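Long-range contact in putative exported protein (Bacteroides fragilis, PDB 4RAA), which is of unknown function but folds as a six-bladed beta-propeller and is probably an exported protein, perhaps a lipoprotein: residues 190-204 / 253-265. Residues are numbered along the deposited sequence; the frame is centred on the assembly and turned at random. Where two conformers were deposited one is given.
Sequences YKVGTNVFAYTPFDL and YISYYCVEETERD
Between two neighbouring blades of this six-bladed beta-propeller, Tyr190 and Tyr199 on one side and Tyr257 on the other span the gap between the facing sheets. Strand 195-200 of one blade runs antiparallel to strand 254-261, the first of the next, at 172° with axes 8.9 Å apart, too far for backbone pairing, and the tyrosines bridge the gap. Val259 N donates a nearly straight bond of 3.0 Å to Tyr199 OH, and a water joins that hydroxyl to Val259 O, while Val259 CG2 lies over a face of the Tyr199 ring. Tyr257 reaches back the other way, past Tyr199, into the type I turn Thr200-Asp203. With CG wedged between backbone N and carbonyl carbon (chi1 86°), its hydroxyl comes 2.9 Å from Thr200 O and 3.0 Å from Asp203 O, two acceptors competing for one proton. Leu204 CD2 sits over the centre of the Tyr257 ring in a CH-pi contact, 3.9 Å from the centroid, and Leu204 CD1 meets Ile254 CD1 tip to tip. Near the other end Val192 CG2 packs on Glu261 CB. The buried Glu261 carboxylate is shared: OE2 forms a salt bridge with Lys283 and a hydrogen bond with His218, which probably favours its charged form, while Tyr190 OH donates to the anti lone pair of Glu261 OE1 at 2.7 Å, ring and carboxylate planes turned 75° apart.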
loop_
_atom_site.group_PDB
_atom_site.type_symbol
_atom_site.label_atom_id
_atom_site.label_comp_id
_atom_site.label_asym_id
_atom_site.label_seq_id
_atom_site.Cartn_x
_atom_site.Cartn_y
_atom_site.Cartn_z
ATOM N N TYR A 190 21.616 -8.643 -5.184
ATOM C CA TYR A 190 21.490 -10.067 -4.829
ATOM C C TYR A 190 21.907 -10.375 -3.388
ATOM O O TYR A 190 22.512 -9.533 -2.697
ATOM C CB TYR A 190 22.267 -10.951 -5.826
ATOM C CG TYR A 190 23.773 -10.761 -5.861
ATOM C CD1 TYR A 190 24.588 -11.353 -4.893
ATOM C CD2 TYR A 190 24.398 -10.032 -6.894
ATOM C CE1 TYR A 190 25.966 -11.202 -4.910
ATOM C CE2 TYR A 190 25.790 -9.879 -6.925
ATOM C CZ TYR A 190 26.566 -10.475 -5.923
ATOM O OH TYR A 190 27.932 -10.365 -5.893
ATOM N N LYS A 191 21.574 -11.601 -2.967
ATOM C CA LYS A 191 21.899 -12.123 -1.646
ATOM C C LYS A 191 22.918 -13.270 -1.701
ATOM O O LYS A 191 23.033 -13.978 -2.715
ATOM C CB LYS A 191 20.637 -12.603 -0.903
ATOM C CG LYS A 191 19.759 -11.488 -0.334
ATOM C CD LYS A 191 18.785 -11.968 0.751
ATOM C CE LYS A 191 17.723 -12.927 0.220
ATOM N NZ LYS A 191 16.752 -13.322 1.278
ATOM N N VAL A 192 23.687 -13.381 -0.614
ATOM C CA VAL A 192 24.634 -14.472 -0.350
ATOM C C VAL A 192 24.485 -14.656 1.157
ATOM O O VAL A 192 25.029 -13.865 1.951
ATOM C CB VAL A 192 26.093 -14.153 -0.752
ATOM C CG1 VAL A 192 27.028 -15.294 -0.349
ATOM C CG2 VAL A 192 26.192 -13.881 -2.255
ATOM N N GLY A 193 23.702 -15.669 1.532
ATOM C CA GLY A 193 23.327 -15.894 2.917
ATOM C C GLY A 193 22.346 -14.779 3.234
ATOM O O GLY A 193 21.430 -14.504 2.438
ATOM N N THR A 194 22.593 -14.103 4.354
ATOM C CA THR A 194 21.775 -12.974 4.835
ATOM C C THR A 194 22.163 -11.603 4.233
ATOM O O THR A 194 21.320 -10.701 4.143
ATOM C CB THR A 194 21.852 -12.879 6.383
ATOM O OG1 THR A 194 23.215 -12.699 6.805
ATOM C CG2 THR A 194 21.293 -14.160 7.028
ATOM N N ASN A 195 23.432 -11.455 3.838
ATOM C CA ASN A 195 23.954 -10.202 3.275
ATOM C C ASN A 195 23.455 -9.907 1.863
ATOM O O ASN A 195 23.338 -10.811 1.024
ATOM C CB ASN A 195 25.488 -10.190 3.272
ATOM C CG ASN A 195 26.074 -10.128 4.665
ATOM O OD1 ASN A 195 26.823 -11.015 5.063
ATOM N ND2 ASN A 195 25.717 -9.089 5.431
ATOM N N VAL A 196 23.194 -8.622 1.627
ATOM C CA VAL A 196 22.703 -8.110 0.364
ATOM C C VAL A 196 23.843 -7.330 -0.289
ATOM O O VAL A 196 24.496 -6.516 0.352
ATOM C CB VAL A 196 21.472 -7.209 0.573
ATOM C CG1 VAL A 196 20.804 -6.899 -0.765
ATOM C CG2 VAL A 196 20.479 -7.896 1.507
ATOM N N PHE A 197 24.067 -7.595 -1.570
ATOM C CA PHE A 197 25.125 -6.959 -2.343
ATOM C C PHE A 197 24.526 -6.213 -3.520
ATOM O O PHE A 197 23.420 -6.529 -3.952
ATOM C CB PHE A 197 26.119 -8.012 -2.810
ATOM C CG PHE A 197 26.796 -8.727 -1.683
ATOM C CD1 PHE A 197 26.159 -9.782 -1.030
ATOM C CD2 PHE A 197 28.063 -8.340 -1.255
ATOM C CE1 PHE A 197 26.773 -10.438 0.030
ATOM C CE2 PHE A 197 28.684 -8.995 -0.193
ATOM C CZ PHE A 197 28.040 -10.046 0.449
ATOM N N ALA A 198 25.258 -5.220 -4.021
ATOM C CA ALA A 198 24.801 -4.384 -5.143
ATOM C C ALA A 198 25.968 -3.874 -5.990
ATOM O O ALA A 198 27.111 -3.849 -5.516
ATOM C CB ALA A 198 23.960 -3.222 -4.624
ATOM N N TYR A 199 25.676 -3.489 -7.237
ATOM C CA TYR A 199 26.697 -2.971 -8.164
ATOM C C TYR A 199 26.120 -2.151 -9.317
ATOM O O TYR A 199 24.945 -2.303 -9.665
ATOM C CB TYR A 199 27.561 -4.112 -8.710
ATOM C CG TYR A 199 26.812 -5.160 -9.494
ATOM C CD1 TYR A 199 26.217 -6.251 -8.860
ATOM C CD2 TYR A 199 26.707 -5.071 -10.888
ATOM C CE1 TYR A 199 25.528 -7.218 -9.594
ATOM C CE2 TYR A 199 26.020 -6.028 -11.633
ATOM C CZ TYR A 199 25.437 -7.100 -10.984
ATOM O OH TYR A 199 24.772 -8.033 -11.730
ATOM N N THR A 200 26.978 -1.320 -9.918
ATOM C CA THR A 200 26.598 -0.387 -10.989
ATOM C C THR A 200 27.357 -0.664 -12.286
ATOM O O THR A 200 28.412 -1.305 -12.254
ATOM C CB THR A 200 26.855 1.064 -10.556
ATOM O OG1 THR A 200 28.252 1.271 -10.357
ATOM C CG2 THR A 200 26.103 1.389 -9.270
ATOM N N PRO A 201 26.838 -0.164 -13.431
ATOM C CA PRO A 201 27.534 -0.470 -14.689
ATOM C C PRO A 201 28.893 0.178 -14.919
ATOM O O PRO A 201 29.616 -0.333 -15.776
ATOM C CB PRO A 201 26.544 -0.014 -15.781
ATOM C CG PRO A 201 25.300 0.412 -15.073
ATOM C CD PRO A 201 25.683 0.725 -13.665
ATOM N N PHE A 202 29.239 1.248 -14.182
ATOM C CA PHE A 202 30.503 1.999 -14.402
ATOM C C PHE A 202 31.417 2.022 -13.178
ATOM O O PHE A 202 32.124 3.007 -12.930
ATOM C CB PHE A 202 30.191 3.429 -14.884
ATOM C CG PHE A 202 29.111 3.486 -15.929
ATOM C CD1 PHE A 202 29.256 2.795 -17.123
ATOM C CD2 PHE A 202 27.938 4.212 -15.718
ATOM C CE1 PHE A 202 28.255 2.821 -18.094
ATOM C CE2 PHE A 202 26.936 4.246 -16.682
ATOM C CZ PHE A 202 27.093 3.550 -17.873
ATOM N N ASP A 203 31.430 0.909 -12.450
ATOM C CA ASP A 203 32.252 0.741 -11.244
ATOM C C ASP A 203 32.415 -0.764 -10.992
ATOM O O ASP A 203 31.502 -1.408 -10.463
ATOM C CB ASP A 203 31.587 1.462 -10.050
ATOM C CG ASP A 203 32.347 1.312 -8.735
ATOM O OD1 ASP A 203 33.467 0.773 -8.699
ATOM O OD2 ASP A 203 31.788 1.745 -7.711
ATOM N N LEU A 204 33.578 -1.308 -11.357
ATOM C CA LEU A 204 33.873 -2.740 -11.197
ATOM C C LEU A 204 34.134 -3.078 -9.735
ATOM O O LEU A 204 35.251 -3.433 -9.346
ATOM C CB LEU A 204 35.058 -3.156 -12.074
ATOM C CG LEU A 204 34.819 -3.067 -13.576
ATOM C CD1 LEU A 204 36.134 -3.271 -14.324
ATOM C CD2 LEU A 204 33.753 -4.064 -14.033
ATOM N N TYR A 253 36.084 -0.552 -24.461
ATOM C CA TYR A 253 35.562 -0.635 -23.067
ATOM C C TYR A 253 34.580 -1.788 -22.835
ATOM O O TYR A 253 34.123 -2.421 -23.790
ATOM C CB TYR A 253 34.838 0.666 -22.664
ATOM C CG TYR A 253 35.694 1.904 -22.495
ATOM C CD1 TYR A 253 36.635 1.999 -21.451
ATOM C CD2 TYR A 253 35.513 3.020 -23.320
ATOM C CE1 TYR A 253 37.398 3.159 -21.261
ATOM C CE2 TYR A 253 36.271 4.175 -23.144
ATOM C CZ TYR A 253 37.207 4.247 -22.119
ATOM O OH TYR A 253 37.937 5.404 -21.970
ATOM N N ILE A 254 34.263 -2.041 -21.562
ATOM C CA ILE A 254 33.284 -3.060 -21.169
ATOM C C ILE A 254 31.884 -2.482 -21.403
ATOM O O ILE A 254 31.458 -1.555 -20.709
ATOM C CB ILE A 254 33.443 -3.535 -19.705
ATOM C CG1 ILE A 254 34.760 -4.307 -19.556
ATOM C CG2 ILE A 254 32.274 -4.435 -19.288
ATOM C CD1 ILE A 254 35.200 -4.562 -18.126
ATOM N N SER A 255 31.184 -3.071 -22.369
ATOM C CA SER A 255 29.835 -2.661 -22.784
ATOM C C SER A 255 28.742 -2.915 -21.734
ATOM O O SER A 255 27.927 -2.044 -21.468
ATOM C CB SER A 255 29.477 -3.366 -24.110
ATOM O OG SER A 255 28.094 -3.315 -24.358
ATOM N N TYR A 256 28.739 -4.128 -21.189
ATOM C CA TYR A 256 27.765 -4.631 -20.209
ATOM C C TYR A 256 28.482 -5.635 -19.312
ATOM O O TYR A 256 29.480 -6.208 -19.734
ATOM C CB TYR A 256 26.630 -5.341 -20.973
ATOM C CG TYR A 256 25.683 -6.278 -20.197
ATOM C CD1 TYR A 256 26.029 -7.613 -19.917
ATOM C CD2 TYR A 256 24.406 -5.851 -19.809
ATOM C CE1 TYR A 256 25.151 -8.464 -19.237
ATOM C CE2 TYR A 256 23.521 -6.696 -19.129
ATOM C CZ TYR A 256 23.894 -7.997 -18.853
ATOM O OH TYR A 256 23.007 -8.804 -18.188
ATOM N N TYR A 257 28.003 -5.819 -18.080
ATOM C CA TYR A 257 28.518 -6.892 -17.210
ATOM C C TYR A 257 27.516 -7.240 -16.124
ATOM O O TYR A 257 26.941 -6.330 -15.535
ATOM C CB TYR A 257 29.906 -6.573 -16.596
ATOM C CG TYR A 257 29.928 -5.769 -15.303
ATOM C CD1 TYR A 257 29.861 -4.366 -15.313
ATOM C CD2 TYR A 257 30.027 -6.419 -14.056
ATOM C CE1 TYR A 257 29.882 -3.639 -14.117
ATOM C CE2 TYR A 257 30.054 -5.702 -12.859
ATOM C CZ TYR A 257 29.985 -4.317 -12.895
ATOM O OH TYR A 257 30.020 -3.624 -11.732
ATOM N N CYS A 258 27.283 -8.543 -15.911
ATOM C CA CYS A 258 26.387 -9.017 -14.845
ATOM C C CYS A 258 27.186 -9.952 -13.942
ATOM O O CYS A 258 28.142 -10.575 -14.385
ATOM C CB CYS A 258 25.135 -9.698 -15.414
ATOM S SG CYS A 258 25.349 -11.374 -16.037
ATOM N N VAL A 259 26.802 -10.023 -12.673
ATOM C CA VAL A 259 27.484 -10.867 -11.684
ATOM C C VAL A 259 26.470 -11.726 -10.927
ATOM O O VAL A 259 25.392 -11.239 -10.522
ATOM C CB VAL A 259 28.278 -10.045 -10.623
ATOM C CG1 VAL A 259 29.012 -10.973 -9.646
ATOM C CG2 VAL A 259 29.266 -9.083 -11.282
ATOM N N GLU A 260 26.839 -13.002 -10.789
ATOM C CA GLU A 260 26.074 -13.957 -9.982
ATOM C C GLU A 260 27.081 -14.594 -9.029
ATOM O O GLU A 260 28.164 -15.026 -9.427
ATOM C CB GLU A 260 25.314 -14.987 -10.820
ATOM C CG GLU A 260 24.514 -15.994 -9.981
ATOM C CD GLU A 260 23.687 -15.364 -8.851
ATOM O OE1 GLU A 260 23.107 -14.265 -9.034
ATOM O OE2 GLU A 260 23.596 -15.992 -7.771
ATOM N N GLU A 261 26.732 -14.608 -7.747
ATOM C CA GLU A 261 27.620 -15.130 -6.709
ATOM C C GLU A 261 26.940 -16.249 -5.915
ATOM O O GLU A 261 25.721 -16.235 -5.747
ATOM C CB GLU A 261 28.051 -13.975 -5.787
ATOM C CG GLU A 261 29.318 -14.269 -4.984
ATOM C CD GLU A 261 29.782 -13.134 -4.075
ATOM O OE1 GLU A 261 29.425 -11.949 -4.264
ATOM O OE2 GLU A 261 30.555 -13.436 -3.146
ATOM N N THR A 262 27.739 -17.233 -5.489
ATOM C CA THR A 262 27.297 -18.346 -4.623
ATOM C C THR A 262 28.309 -18.430 -3.468
ATOM O O THR A 262 29.161 -17.548 -3.346
ATOM C CB THR A 262 27.197 -19.700 -5.383
ATOM O OG1 THR A 262 28.499 -20.172 -5.742
ATOM C CG2 THR A 262 26.331 -19.579 -6.632
ATOM N N GLU A 263 28.204 -19.458 -2.622
ATOM C CA GLU A 263 29.159 -19.670 -1.514
ATOM C C GLU A 263 30.536 -20.103 -1.997
ATOM O O GLU A 263 31.528 -19.751 -1.373
ATOM C CB GLU A 263 28.649 -20.730 -0.514
ATOM C CG GLU A 263 27.354 -20.379 0.219
ATOM C CD GLU A 263 27.454 -19.163 1.145
ATOM O OE1 GLU A 263 28.573 -18.767 1.549
ATOM O OE2 GLU A 263 26.390 -18.601 1.489
ATOM N N ARG A 264 30.585 -20.851 -3.099
ATOM C CA ARG A 264 31.829 -21.434 -3.629
ATOM C C ARG A 264 32.475 -20.707 -4.818
ATOM O O ARG A 264 33.703 -20.761 -4.963
ATOM C CB ARG A 264 31.596 -22.913 -4.004
ATOM C CG ARG A 264 30.602 -23.176 -5.137
ATOM C CD ARG A 264 30.573 -24.642 -5.532
ATOM N NE ARG A 264 29.951 -25.505 -4.526
ATOM C CZ ARG A 264 29.855 -26.836 -4.605
ATOM N NH1 ARG A 264 30.350 -27.516 -5.649
ATOM N NH2 ARG A 264 29.259 -27.510 -3.623
ATOM N N ASP A 265 31.662 -20.064 -5.665
ATOM C CA ASP A 265 32.148 -19.392 -6.875
ATOM C C ASP A 265 31.469 -18.054 -7.192
ATOM O O ASP A 265 30.560 -17.612 -6.481
ATOM C CB ASP A 265 32.043 -20.361 -8.067
ATOM C CG ASP A 265 30.606 -20.716 -8.450
ATOM O OD1 ASP A 265 29.660 -19.979 -8.098
ATOM O OD2 ASP A 265 30.429 -21.743 -9.148
HETATM O O HOH W 1 22.985 -9.288 -10.394
HETATM O O HOH W 2 29.157 -1.151 -18.500
#